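PDB 3EWM: putative sugar kinase PH1459 from Pyrococcus horikoshii, which binds ATP and probably phosphorylates a sugar, possibly fructose, as a PfkB-type carbohydrate kinase. Local coordinates for residues 48-60 with 108-122. Sequence-based numbering, arbitrary orientation.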
loop_
_atom_site.group_PDB
_atom_site.type_symbol
_atom_site.label_atom_id
_atom_site.label_comp_id
_atom_site.label_asym_id
_atom_site.label_seq_id
_atom_site.Cartn_x
_atom_site.Cartn_y
_atom_site.Cartn_z
ATOM N N VAL A 48 11.606 23.820 -17.924
ATOM C CA VAL A 48 11.653 24.751 -16.799
ATOM C C VAL A 48 12.155 24.027 -15.546
ATOM O O VAL A 48 11.761 22.894 -15.304
ATOM C CB VAL A 48 10.263 25.383 -16.551
ATOM C CG1 VAL A 48 10.202 26.117 -15.225
ATOM C CG2 VAL A 48 9.900 26.311 -17.701
ATOM N N LYS A 49 13.032 24.683 -14.780
ATOM C CA LYS A 49 13.515 24.147 -13.493
ATOM C C LYS A 49 12.337 23.803 -12.586
ATOM O O LYS A 49 11.476 24.642 -12.312
ATOM C CB LYS A 49 14.424 25.143 -12.763
ATOM C CG LYS A 49 15.862 25.179 -13.238
ATOM C CD LYS A 49 16.654 26.274 -12.470
ATOM C CE LYS A 49 16.460 27.665 -13.076
ATOM N NZ LYS A 49 17.467 28.658 -12.549
ATOM N N SER A 50 12.303 22.551 -12.147
ATOM C CA SER A 50 11.177 22.018 -11.396
ATOM C C SER A 50 11.679 21.317 -10.157
ATOM O O SER A 50 12.593 20.507 -10.229
ATOM C CB SER A 50 10.411 21.031 -12.270
ATOM O OG SER A 50 9.279 20.548 -11.604
ATOM N N SER A 51 11.066 21.627 -9.020
ATOM C CA SER A 51 11.438 21.026 -7.748
ATOM C C SER A 51 10.194 20.477 -7.096
ATOM O O SER A 51 9.123 21.081 -7.165
ATOM C CB SER A 51 12.034 22.067 -6.795
ATOM O OG SER A 51 13.294 22.508 -7.228
ATOM N N LEU A 52 10.334 19.329 -6.454
ATOM C CA LEU A 52 9.229 18.740 -5.747
ATOM C C LEU A 52 9.564 18.613 -4.277
ATOM O O LEU A 52 10.608 18.086 -3.898
ATOM C CB LEU A 52 8.867 17.376 -6.346
ATOM C CG LEU A 52 7.756 16.598 -5.624
ATOM C CD1 LEU A 52 6.397 17.313 -5.746
ATOM C CD2 LEU A 52 7.696 15.192 -6.199
ATOM N N ILE A 53 8.670 19.130 -3.457
ATOM C CA ILE A 53 8.774 18.976 -2.025
ATOM C C ILE A 53 7.752 17.946 -1.619
ATOM O O ILE A 53 6.548 18.114 -1.830
ATOM C CB ILE A 53 8.535 20.307 -1.297
ATOM C CG1 ILE A 53 9.715 21.252 -1.565
ATOM C CG2 ILE A 53 8.297 20.069 0.240
ATOM C CD1 ILE A 53 9.311 22.701 -1.553
ATOM N N SER A 54 8.245 16.865 -1.037
ATOM C CA SER A 54 7.402 15.780 -0.633
ATOM C C SER A 54 8.136 14.924 0.385
ATOM O O SER A 54 9.206 15.306 0.895
ATOM C CB SER A 54 6.969 14.943 -1.836
ATOM O OG SER A 54 5.901 14.105 -1.445
ATOM N N LYS A 55 7.561 13.766 0.682
ATOM C CA LYS A 55 8.144 12.906 1.681
ATOM C C LYS A 55 7.811 11.494 1.281
ATOM O O LYS A 55 6.655 11.186 0.958
ATOM C CB LYS A 55 7.571 13.226 3.073
ATOM C CG LYS A 55 8.490 12.813 4.219
ATOM C CD LYS A 55 7.955 13.318 5.536
ATOM C CE LYS A 55 8.815 12.858 6.703
ATOM N NZ LYS A 55 8.323 13.414 7.994
ATOM N N VAL A 56 8.836 10.650 1.263
ATOM C CA VAL A 56 8.650 9.226 0.938
ATOM C C VAL A 56 9.183 8.414 2.107
ATOM O O VAL A 56 9.795 8.964 3.029
ATOM C CB VAL A 56 9.379 8.826 -0.381
ATOM C CG1 VAL A 56 8.739 9.513 -1.588
ATOM C CG2 VAL A 56 10.868 9.161 -0.311
ATOM N N GLY A 57 8.955 7.108 2.071
ATOM C CA GLY A 57 9.503 6.227 3.076
ATOM C C GLY A 57 10.960 5.980 2.748
ATOM O O GLY A 57 11.379 6.034 1.582
ATOM N N ASN A 58 11.736 5.698 3.781
ATOM C CA ASN A 58 13.077 5.157 3.583
ATOM C C ASN A 58 12.924 3.688 3.182
ATOM O O ASN A 58 13.112 2.770 3.977
ATOM C CB ASN A 58 13.936 5.323 4.846
ATOM C CG ASN A 58 15.333 4.741 4.677
ATOM O OD1 ASN A 58 15.819 4.551 3.547
ATOM N ND2 ASN A 58 15.991 4.455 5.803
ATOM N N ASP A 59 12.530 3.487 1.938
ATOM C CA ASP A 59 12.210 2.166 1.431
ATOM C C ASP A 59 12.445 2.126 -0.076
ATOM O O ASP A 59 12.716 3.167 -0.680
ATOM C CB ASP A 59 10.803 1.729 1.869
ATOM C CG ASP A 59 9.688 2.680 1.427
ATOM O OD1 ASP A 59 9.650 3.087 0.253
ATOM O OD2 ASP A 59 8.808 2.971 2.267
ATOM N N PRO A 60 12.371 0.926 -0.687
ATOM C CA PRO A 60 12.639 0.792 -2.111
ATOM C C PRO A 60 11.725 1.656 -2.969
ATOM O O PRO A 60 12.128 2.100 -4.037
ATOM C CB PRO A 60 12.336 -0.673 -2.383
ATOM C CG PRO A 60 12.645 -1.346 -1.055
ATOM C CD PRO A 60 12.065 -0.376 -0.072
ATOM N N ALA A 108 4.058 8.308 4.108
ATOM C CA ALA A 108 5.073 9.302 4.386
ATOM C C ALA A 108 4.684 10.699 3.927
ATOM O O ALA A 108 4.967 11.673 4.640
ATOM C CB ALA A 108 6.383 8.886 3.760
ATOM N N TYR A 109 4.016 10.812 2.770
ATOM C CA TYR A 109 3.753 12.156 2.222
ATOM C C TYR A 109 2.726 12.929 3.038
ATOM O O TYR A 109 2.653 14.163 2.937
ATOM C CB TYR A 109 3.389 12.134 0.721
ATOM C CG TYR A 109 2.075 11.485 0.406
ATOM C CD1 TYR A 109 0.868 12.137 0.661
ATOM C CD2 TYR A 109 2.039 10.217 -0.179
ATOM C CE1 TYR A 109 -0.347 11.553 0.348
ATOM C CE2 TYR A 109 0.833 9.612 -0.473
ATOM C CZ TYR A 109 -0.356 10.283 -0.200
ATOM O OH TYR A 109 -1.548 9.663 -0.476
ATOM N N PHE A 110 1.966 12.202 3.858
ATOM C CA PHE A 110 0.993 12.790 4.784
ATOM C C PHE A 110 1.618 13.140 6.135
ATOM O O PHE A 110 0.962 13.742 6.987
ATOM C CB PHE A 110 -0.192 11.849 5.001
ATOM C CG PHE A 110 -1.263 11.927 3.945
ATOM C CD1 PHE A 110 -1.751 13.155 3.508
ATOM C CD2 PHE A 110 -1.826 10.758 3.422
ATOM C CE1 PHE A 110 -2.761 13.230 2.566
ATOM C CE2 PHE A 110 -2.866 10.826 2.480
ATOM C CZ PHE A 110 -3.328 12.059 2.053
ATOM N N ASN A 111 2.903 12.828 6.293
ATOM C CA ASN A 111 3.639 13.041 7.538
ATOM C C ASN A 111 4.684 14.181 7.483
ATOM O O ASN A 111 5.699 14.133 8.180
ATOM C CB ASN A 111 4.335 11.728 7.925
ATOM C CG ASN A 111 4.632 11.628 9.406
ATOM O OD1 ASN A 111 3.889 12.155 10.244
ATOM N ND2 ASN A 111 5.700 10.911 9.742
HETATM N N MSE A 112 4.444 15.205 6.659
HETATM C CA MSE A 112 5.386 16.316 6.552
HETATM C C MSE A 112 5.230 17.286 7.701
HETATM O O MSE A 112 4.125 17.670 8.055
HETATM C CB MSE A 112 5.214 17.056 5.225
HETATM C CG MSE A 112 5.833 16.306 4.071
HETATM SE SE MSE A 112 5.835 17.376 2.451
HETATM C CE MSE A 112 4.110 16.825 1.920
ATOM N N THR A 113 6.347 17.667 8.294
ATOM C CA THR A 113 6.332 18.706 9.307
ATOM C C THR A 113 7.145 19.861 8.758
ATOM O O THR A 113 7.808 19.741 7.716
ATOM C CB THR A 113 6.927 18.207 10.651
ATOM O OG1 THR A 113 8.254 17.741 10.420
ATOM C CG2 THR A 113 6.093 17.054 11.230
ATOM N N LEU A 114 7.118 20.986 9.455
ATOM C CA LEU A 114 7.855 22.158 9.006
ATOM C C LEU A 114 9.351 21.914 8.823
ATOM O O LEU A 114 9.956 22.492 7.937
ATOM C CB LEU A 114 7.620 23.321 9.947
ATOM C CG LEU A 114 6.205 23.866 9.828
ATOM C CD1 LEU A 114 5.897 24.764 11.018
ATOM C CD2 LEU A 114 6.019 24.611 8.501
ATOM N N ASN A 115 9.918 21.044 9.655
ATOM C CA ASN A 115 11.322 20.647 9.531
ATOM C C ASN A 115 11.641 19.973 8.205
ATOM O O ASN A 115 12.782 20.011 7.778
ATOM C CB ASN A 115 11.698 19.685 10.649
ATOM C CG ASN A 115 11.180 20.123 11.967
ATOM O OD1 ASN A 115 10.152 19.618 12.438
ATOM N ND2 ASN A 115 11.846 21.096 12.566
ATOM N N ASP A 116 10.634 19.357 7.572
ATOM C CA ASP A 116 10.815 18.617 6.323
ATOM C C ASP A 116 10.857 19.523 5.098
ATOM O O ASP A 116 11.141 19.070 3.984
ATOM C CB ASP A 116 9.707 17.570 6.135
ATOM C CG ASP A 116 9.685 16.528 7.238
ATOM O OD1 ASP A 116 10.772 16.160 7.733
ATOM O OD2 ASP A 116 8.577 16.081 7.609
ATOM N N ILE A 117 10.562 20.799 5.304
ATOM C CA ILE A 117 10.452 21.738 4.201
ATOM C C ILE A 117 11.791 22.357 3.918
ATOM O O ILE A 117 12.447 22.929 4.812
ATOM C CB ILE A 117 9.391 22.844 4.481
ATOM C CG1 ILE A 117 8.025 22.204 4.813
ATOM C CG2 ILE A 117 9.329 23.877 3.311
ATOM C CD1 ILE A 117 7.483 21.268 3.704
ATOM N N ASN A 118 12.202 22.228 2.664
ATOM C CA ASN A 118 13.352 22.933 2.183
ATOM C C ASN A 118 12.904 24.351 1.857
ATOM O O ASN A 118 12.324 24.631 0.807
ATOM C CB ASN A 118 13.951 22.229 0.962
ATOM C CG ASN A 118 15.302 22.794 0.578
ATOM O OD1 ASN A 118 15.462 23.998 0.459
ATOM N ND2 ASN A 118 16.275 21.921 0.380
ATOM N N TRP A 119 13.188 25.253 2.774
ATOM C CA TRP A 119 12.727 26.625 2.651
ATOM C C TRP A 119 13.478 27.376 1.585
ATOM O O TRP A 119 12.969 28.332 1.025
ATOM C CB TRP A 119 12.861 27.321 3.989
ATOM C CG TRP A 119 11.977 26.696 4.984
ATOM C CD1 TRP A 119 12.347 25.898 6.025
ATOM C CD2 TRP A 119 10.559 26.787 5.027
ATOM N NE1 TRP A 119 11.245 25.494 6.725
ATOM C CE2 TRP A 119 10.128 26.025 6.131
ATOM C CE3 TRP A 119 9.604 27.439 4.240
ATOM C CZ2 TRP A 119 8.777 25.899 6.471
ATOM C CZ3 TRP A 119 8.268 27.314 4.577
ATOM C CH2 TRP A 119 7.867 26.557 5.689
ATOM N N ASP A 120 14.686 26.929 1.288
ATOM C CA ASP A 120 15.450 27.525 0.212
ATOM C C ASP A 120 14.752 27.295 -1.114
ATOM O O ASP A 120 14.596 28.216 -1.907
ATOM C CB ASP A 120 16.849 26.943 0.165
ATOM C CG ASP A 120 17.806 27.653 1.095
ATOM O OD1 ASP A 120 17.420 28.649 1.773
ATOM O OD2 ASP A 120 18.965 27.210 1.120
ATOM N N ILE A 121 14.332 26.060 -1.343
ATOM C CA ILE A 121 13.575 25.733 -2.549
ATOM C C ILE A 121 12.280 26.551 -2.642
ATOM O O ILE A 121 12.006 27.164 -3.687
ATOM C CB ILE A 121 13.307 24.199 -2.654
ATOM C CG1 ILE A 121 14.616 23.474 -2.958
ATOM C CG2 ILE A 121 12.250 23.899 -3.740
ATOM C CD1 ILE A 121 14.583 21.963 -2.741
ATOM N N VAL A 122 11.501 26.589 -1.564
ATOM C CA VAL A 122 10.248 27.351 -1.598
ATOM C C VAL A 122 10.504 28.862 -1.818
ATOM O O VAL A 122 9.745 29.521 -2.523
ATOM C CB VAL A 122 9.292 27.083 -0.383
ATOM C CG1 VAL A 122 9.533 25.704 0.246
ATOM C CG2 VAL A 122 9.355 28.182 0.661
#
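The carboxylate of Asp-116 is gripped at OD2 from opposite faces: Lys-55 NZ comes in on one, 38° out of the plane, in a 2.7 Å salt bridge to OD2, and the backbone N of Thr-113 on the other. The amino group also donates to the carbonyl of Asn-111, with Lys-55 NZ 2.7 Å from Asn-111 O and above the carbonyl plane. Within 108-122, Phe-110 takes Tyr-109 CE1 over the centre of one face, and Trp-119 takes Ile-117 CG2 over one face and Leu-114 CD2 at its edge. The lysine rises from strand 49-57 fully extended, CG anti to the backbone N (chi1 -156°), a course that carries its methylenes past Ala-108 O (3.4 Å from Lys-55 CB) and alongside Met-112 CG before NZ meets its acceptors. Met-112, a selenomethionine bent at chi3, turns SE back onto the strand, 3.8 Å from Ser-54 CA. Ser-54 OG is hydrogen-bonded to Gly-8 O. Further back along the strand, Ile-53 forks: CG2 meets Ile-117 CD1 at 3.8 Å, while CD1 touches two residues of helix 119-124, lying 3.5 Å from Val-122 CG1 and also against Ile-121 CG2. Asn-118 N-caps that helix, its OD1 accepting from Ile-121 N. Ser-51 CB touches Ile-121 CG2. Strand 49-57, next to edge strand 79-82 of the nine-stranded sheet, thus packs one face against 108-122, while Leu-52 turns to helix 35-45, layering expected of the ribokinase-like α/β fold. An alanine in place of Lys-55 is likely to leave Asp-116 without this counter-charge and Asn-111 O without this donor. Buried lysine methylenes ending in paired charge tie loop to sheet, and the two donors probably favour an ionised Asp-116.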